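Local coordinates for protein ficolin-3 (Homo sapiens, PDB 2J5Z) that probably recognises carbohydrates on microbial surfaces in innate immunity, as a lectin whose fibrinogen-like domain binds galactose and calcium, at residues R67-Y72 with A158-S163; G173-A178 with N184-Y189. All blocks are in the same frame, centred on the assembly; numbering follows the deposited sequence.

Interaction 1 (R67-Y72 with A158-S163). With CA (calcium ion), chain D.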
loop_
_atom_site.group_PDB
_atom_site.type_symbol
_atom_site.label_atom_id
_atom_site.label_comp_id
_atom_site.label_asym_id
_atom_site.label_seq_id
_atom_site.Cartn_x
_atom_site.Cartn_y
_atom_site.Cartn_z
ATOM N N ARG A 67 10.311 13.776 -16.362
ATOM C CA ARG A 67 11.421 13.996 -15.453
ATOM C C ARG A 67 12.774 13.899 -16.131
ATOM O O ARG A 67 12.896 13.415 -17.263
ATOM C CB ARG A 67 11.373 12.991 -14.302
ATOM C CG ARG A 67 10.034 12.889 -13.614
ATOM C CD ARG A 67 9.950 13.783 -12.389
ATOM N NE ARG A 67 8.793 13.393 -11.590
ATOM C CZ ARG A 67 8.835 12.904 -10.358
ATOM N NH1 ARG A 67 9.993 12.763 -9.711
ATOM N NH2 ARG A 67 7.694 12.587 -9.758
ATOM N N SER A 68 13.792 14.324 -15.395
ATOM C CA SER A 68 15.122 14.535 -15.916
ATOM C C SER A 68 15.925 13.253 -15.938
ATOM O O SER A 68 15.510 12.233 -15.376
ATOM C CB SER A 68 15.850 15.521 -15.024
ATOM O OG SER A 68 16.033 14.936 -13.747
ATOM N N TRP A 69 17.092 13.337 -16.568
ATOM C CA TRP A 69 18.027 12.225 -16.649
ATOM C C TRP A 69 18.295 11.626 -15.280
ATOM O O TRP A 69 18.248 10.397 -15.110
ATOM C CB TRP A 69 19.346 12.693 -17.289
ATOM C CG TRP A 69 20.303 11.590 -17.476
ATOM C CD1 TRP A 69 21.353 11.266 -16.675
ATOM C CD2 TRP A 69 20.286 10.631 -18.532
ATOM N NE1 TRP A 69 21.992 10.151 -17.167
ATOM C CE2 TRP A 69 21.355 9.746 -18.309
ATOM C CE3 TRP A 69 19.461 10.429 -19.641
ATOM C CZ2 TRP A 69 21.627 8.676 -19.165
ATOM C CZ3 TRP A 69 19.738 9.370 -20.488
ATOM C CH2 TRP A 69 20.802 8.511 -20.247
ATOM N N SER A 70 18.571 12.492 -14.298
ATOM C CA SER A 70 18.970 12.028 -12.964
ATOM C C SER A 70 17.834 11.315 -12.260
ATOM O O SER A 70 18.051 10.326 -11.549
ATOM C CB SER A 70 19.490 13.184 -12.103
ATOM O OG SER A 70 18.492 14.181 -11.940
ATOM N N SER A 71 16.625 11.826 -12.459
ATOM C CA SER A 71 15.409 11.209 -11.940
ATOM C C SER A 71 15.175 9.831 -12.559
ATOM O O SER A 71 14.904 8.864 -11.854
ATOM C CB SER A 71 14.206 12.110 -12.212
ATOM O OG SER A 71 14.221 13.243 -11.358
ATOM N N TYR A 72 15.295 9.736 -13.880
ATOM C CA TYR A 72 15.157 8.438 -14.523
ATOM C C TYR A 72 16.274 7.496 -14.120
ATOM O O TYR A 72 16.069 6.283 -14.039
ATOM C CB TYR A 72 15.026 8.568 -16.051
ATOM C CG TYR A 72 13.587 8.735 -16.414
ATOM C CD1 TYR A 72 12.736 7.631 -16.468
ATOM C CD2 TYR A 72 13.035 10.005 -16.585
ATOM C CE1 TYR A 72 11.399 7.776 -16.751
ATOM C CE2 TYR A 72 11.683 10.169 -16.869
ATOM C CZ TYR A 72 10.868 9.034 -16.934
ATOM O OH TYR A 72 9.525 9.127 -17.218
ATOM N N ALA A 158 18.650 15.504 -21.716
ATOM C CA ALA A 158 19.683 14.632 -22.258
ATOM C C ALA A 158 19.234 14.051 -23.593
ATOM O O ALA A 158 18.703 12.937 -23.651
ATOM C CB ALA A 158 20.038 13.536 -21.265
ATOM N N ASP A 159 19.446 14.824 -24.663
ATOM C CA ASP A 159 18.988 14.446 -26.004
ATOM C C ASP A 159 19.975 13.508 -26.692
ATOM O O ASP A 159 21.089 13.902 -27.042
ATOM C CB ASP A 159 18.740 15.697 -26.858
ATOM C CG ASP A 159 18.119 15.384 -28.226
ATOM O OD1 ASP A 159 18.048 14.199 -28.630
ATOM O OD2 ASP A 159 17.700 16.345 -28.920
ATOM N N HIS A 160 19.559 12.257 -26.878
ATOM C CA HIS A 160 20.414 11.249 -27.495
ATOM C C HIS A 160 19.730 10.599 -28.687
ATOM O O HIS A 160 20.226 9.610 -29.216
ATOM C CB HIS A 160 20.772 10.152 -26.484
ATOM C CG HIS A 160 21.411 10.662 -25.230
ATOM N ND1 HIS A 160 22.618 11.330 -25.227
ATOM C CD2 HIS A 160 21.018 10.592 -23.935
ATOM C CE1 HIS A 160 22.939 11.652 -23.986
ATOM N NE2 HIS A 160 21.985 11.214 -23.183
ATOM N N ASP A 161 18.586 11.136 -29.094
ATOM C CA ASP A 161 17.746 10.454 -30.077
ATOM C C ASP A 161 18.250 10.676 -31.509
ATOM O O ASP A 161 19.338 11.202 -31.705
ATOM C CB ASP A 161 16.271 10.840 -29.916
ATOM C CG ASP A 161 16.022 12.322 -30.128
ATOM O OD1 ASP A 161 16.683 12.924 -31.007
ATOM O OD2 ASP A 161 15.160 12.883 -29.418
ATOM N N SER A 162 17.475 10.244 -32.490
ATOM C CA SER A 162 17.904 10.323 -33.883
ATOM C C SER A 162 17.130 11.419 -34.612
ATOM O O SER A 162 17.072 11.445 -35.841
ATOM C CB SER A 162 17.710 8.975 -34.576
ATOM O OG SER A 162 16.350 8.583 -34.579
ATOM N N SER A 163 16.537 12.319 -33.839
ATOM C CA SER A 163 15.732 13.408 -34.383
ATOM C C SER A 163 16.508 14.724 -34.344
ATOM O O SER A 163 17.377 14.912 -33.487
ATOM C CB SER A 163 14.438 13.538 -33.577
ATOM O OG SER A 163 13.682 14.671 -33.967
HETATM CA CA CA D . 17.770 15.006 -31.026
HETATM O O HOH W 1 19.807 13.917 -31.495
HETATM O O HOH W 2 19.073 16.949 -31.629
#
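D161 OD1, one residue beyond the H160 that meets W69, is gripped by two partners: it binds the calcium ion at 2.4 Å and accepts from S163 N at 2.9 Å, the N-H coming from above the carboxylate plane, 48° out of it. D159 binds the same ion through both carboxylate oxygens, and D159 OD1 also takes D161 N nearly end-on at 3.1 Å. Two successive Asx turns thus wrap the loop around the metal, whose shell is completed by S163 O, S165 O and two waters.

Against this loop stands W69, in the first turn of helix 69-74. With CG anti to the backbone N (chi1 -176°), its indole extends to A158 and H160. W69 CE3 lies 3.6 Å from A158 CB, while the imidazole edge of H160 is directed at the six-membered ring in an offset edge-to-face pair, planes 74° apart, with H160 CD2 3.9 Å from W69 CZ3. W69 NE1 is hydrogen-bonded to E125 OE2, and H128 stacks on H160. Together the apolar and aromatic contacts join the start of a helix to the calcium-binding loop of the fibrinogen-like recognition domain.

Interaction 2 (G173-A178 with N184-Y189); sequences GAWWYA and NLNGRY
The indole of W175 lies between two kinds of neighbour: the backbone nitrogens of N184 and L185 sit over one face, toward the rim, and W176 CE3 lies 3.9 Å above the centre of the other. N186 ND2 comes in at the edge, in plane, 3.7 Å from W175 CE3, with the amide almost perpendicular to the ring (86°). L185 N, buried and with no hydrogen-bond partner, is 3.8 Å from W175 CZ3, and L185 CB packs on W175 CH2 at 3.7 Å.

The ring of Y177 carries W175 CB over one face and N184 OD1 at its edge. Y177 OH donates to N184 OD1 at 2.7 Å, in the carbonyl plane and with a C=O...donor angle of 160°. An anti first torsion in N184 (chi1 -170°) swings the amide back to the tyrosine although its CB points away, and its ND2 is held by G200 O. One water donates to N184 OD1 and A174 O and accepts from N186 N, tying both segments together. N186 ND2 adds only a weak bond to A174 O; N186 OD1 is held by Q56.

N184 to G187 form a type I beta turn. The residues linking the two segments include S179, C180 and Y181 of the galactose pocket, and Y177 and N184 both pack on V171, so this buried junction lies next to the galactose site of the fibrinogen-like domain, the side chain of N184 being about 6 Å from the sugar.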
loop_
_atom_site.group_PDB
_atom_site.type_symbol
_atom_site.label_atom_id
_atom_site.label_comp_id
_atom_site.label_asym_id
_atom_site.label_seq_id
_atom_site.Cartn_x
_atom_site.Cartn_y
_atom_site.Cartn_z
ATOM N N GLY A 173 7.851 13.061 -22.628
ATOM C CA GLY A 173 8.139 11.778 -21.996
ATOM C C GLY A 173 9.620 11.519 -21.819
ATOM O O GLY A 173 10.440 12.449 -21.867
ATOM N N ALA A 174 9.954 10.249 -21.592
ATOM C CA ALA A 174 11.332 9.785 -21.550
ATOM C C ALA A 174 11.308 8.354 -22.073
ATOM O O ALA A 174 10.465 7.569 -21.666
ATOM C CB ALA A 174 11.858 9.802 -20.109
ATOM N N TRP A 175 12.233 8.004 -22.959
ATOM C CA TRP A 175 12.181 6.685 -23.590
ATOM C C TRP A 175 13.408 6.545 -24.458
ATOM O O TRP A 175 14.188 7.483 -24.603
ATOM C CB TRP A 175 10.954 6.597 -24.496
ATOM C CG TRP A 175 10.356 5.234 -24.796
ATOM C CD1 TRP A 175 10.250 4.628 -26.035
ATOM C CD2 TRP A 175 9.703 4.360 -23.873
ATOM N NE1 TRP A 175 9.591 3.433 -25.921
ATOM C CE2 TRP A 175 9.243 3.238 -24.608
ATOM C CE3 TRP A 175 9.466 4.410 -22.491
ATOM C CZ2 TRP A 175 8.555 2.173 -24.007
ATOM C CZ3 TRP A 175 8.785 3.359 -21.894
ATOM C CH2 TRP A 175 8.346 2.247 -22.650
ATOM N N TRP A 176 13.546 5.373 -25.063
ATOM C CA TRP A 176 14.627 5.134 -25.994
ATOM C C TRP A 176 14.175 5.637 -27.358
ATOM O O TRP A 176 14.019 4.853 -28.298
ATOM C CB TRP A 176 14.959 3.640 -26.026
ATOM C CG TRP A 176 15.283 3.087 -24.655
ATOM C CD1 TRP A 176 16.514 3.079 -24.037
ATOM C CD2 TRP A 176 14.365 2.487 -23.729
ATOM N NE1 TRP A 176 16.410 2.503 -22.785
ATOM C CE2 TRP A 176 15.103 2.132 -22.574
ATOM C CE3 TRP A 176 12.985 2.218 -23.761
ATOM C CZ2 TRP A 176 14.510 1.529 -21.459
ATOM C CZ3 TRP A 176 12.398 1.597 -22.658
ATOM C CH2 TRP A 176 13.163 1.263 -21.517
ATOM N N TYR A 177 13.973 6.954 -27.455
ATOM C CA TYR A 177 13.370 7.555 -28.655
ATOM C C TYR A 177 14.211 7.405 -29.922
ATOM O O TYR A 177 15.441 7.451 -29.889
ATOM C CB TYR A 177 13.061 9.046 -28.437
ATOM C CG TYR A 177 11.982 9.299 -27.417
ATOM C CD1 TYR A 177 10.693 8.805 -27.601
ATOM C CD2 TYR A 177 12.253 10.023 -26.266
ATOM C CE1 TYR A 177 9.694 9.025 -26.655
ATOM C CE2 TYR A 177 11.267 10.249 -25.324
ATOM C CZ TYR A 177 9.993 9.757 -25.525
ATOM O OH TYR A 177 9.010 9.967 -24.582
ATOM N N ALA A 178 13.509 7.257 -31.035
ATOM C CA ALA A 178 14.108 7.355 -32.359
ATOM C C ALA A 178 13.705 8.731 -32.911
ATOM O O ALA A 178 14.315 9.744 -32.562
ATOM C CB ALA A 178 13.588 6.224 -33.234
ATOM N N ASN A 184 5.479 4.724 -25.955
ATOM C CA ASN A 184 5.744 5.928 -25.179
ATOM C C ASN A 184 5.087 5.793 -23.807
ATOM O O ASN A 184 4.292 6.648 -23.395
ATOM C CB ASN A 184 5.148 7.133 -25.920
ATOM C CG ASN A 184 5.557 8.453 -25.328
ATOM O OD1 ASN A 184 6.734 8.667 -24.977
ATOM N ND2 ASN A 184 4.588 9.388 -25.246
ATOM N N LEU A 185 5.408 4.716 -23.102
ATOM C CA LEU A 185 4.677 4.344 -21.893
ATOM C C LEU A 185 4.975 5.216 -20.677
ATOM O O LEU A 185 4.284 5.112 -19.671
ATOM C CB LEU A 185 4.894 2.867 -21.543
ATOM C CG LEU A 185 4.462 1.852 -22.611
ATOM C CD1 LEU A 185 4.719 0.436 -22.111
ATOM C CD2 LEU A 185 2.987 2.025 -23.064
ATOM N N ASN A 186 6.002 6.056 -20.779
ATOM C CA ASN A 186 6.323 7.027 -19.730
ATOM C C ASN A 186 5.806 8.393 -20.158
ATOM O O ASN A 186 6.275 9.433 -19.682
ATOM C CB ASN A 186 7.829 7.099 -19.476
ATOM C CG ASN A 186 8.383 5.843 -18.834
ATOM O OD1 ASN A 186 7.657 5.101 -18.172
ATOM N ND2 ASN A 186 9.685 5.607 -19.011
ATOM N N GLY A 187 4.840 8.381 -21.071
ATOM C CA GLY A 187 4.309 9.630 -21.614
ATOM C C GLY A 187 3.299 10.264 -20.677
ATOM O O GLY A 187 3.066 9.771 -19.575
ATOM N N ARG A 188 2.688 11.354 -21.128
ATOM C CA ARG A 188 1.755 12.115 -20.302
ATOM C C ARG A 188 0.439 11.387 -20.037
ATOM O O ARG A 188 -0.195 10.856 -20.946
ATOM C CB ARG A 188 1.487 13.479 -20.944
ATOM C CG ARG A 188 0.757 14.441 -20.045
ATOM C CD ARG A 188 0.937 15.873 -20.555
ATOM N NE ARG A 188 0.500 16.845 -19.566
ATOM C CZ ARG A 188 0.420 18.147 -19.796
ATOM N NH1 ARG A 188 0.752 18.630 -20.987
ATOM N NH2 ARG A 188 0.004 18.961 -18.834
ATOM N N TYR A 189 0.019 11.357 -18.775
ATOM C CA TYR A 189 -1.191 10.637 -18.430
ATOM C C TYR A 189 -2.454 11.365 -18.887
ATOM O O TYR A 189 -2.495 12.593 -18.904
ATOM C CB TYR A 189 -1.277 10.357 -16.924
ATOM C CG TYR A 189 -2.287 9.288 -16.602
ATOM C CD1 TYR A 189 -1.934 7.942 -16.627
ATOM C CD2 TYR A 189 -3.608 9.616 -16.304
ATOM C CE1 TYR A 189 -2.860 6.952 -16.344
ATOM C CE2 TYR A 189 -4.541 8.640 -16.031
ATOM C CZ TYR A 189 -4.169 7.304 -16.052
ATOM O OH TYR A 189 -5.095 6.320 -15.767
HETATM O O HOH W 3 7.787 7.500 -22.706
#

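Interaction 1 is a surface contact and interaction 2 a buried one, their centres about 10 Å apart. Both rely on a tryptophan, but the first joins helix 69-74 to a metal loop without a direct hydrogen bond between its segments, whereas the second fastens two loop segments close in sequence through an amide, a phenol and a water. They meet directly: Y72 CE2 packs on A174 CB at 3.3 Å, and S162 OG lies 3.1 Å from A178 O, a probable hydrogen bond from within the calcium loop. Residues 173-178 are thus in contact with both segments of interaction 1, which places them between helix 69-74, the calcium loop and the turn at 184-187.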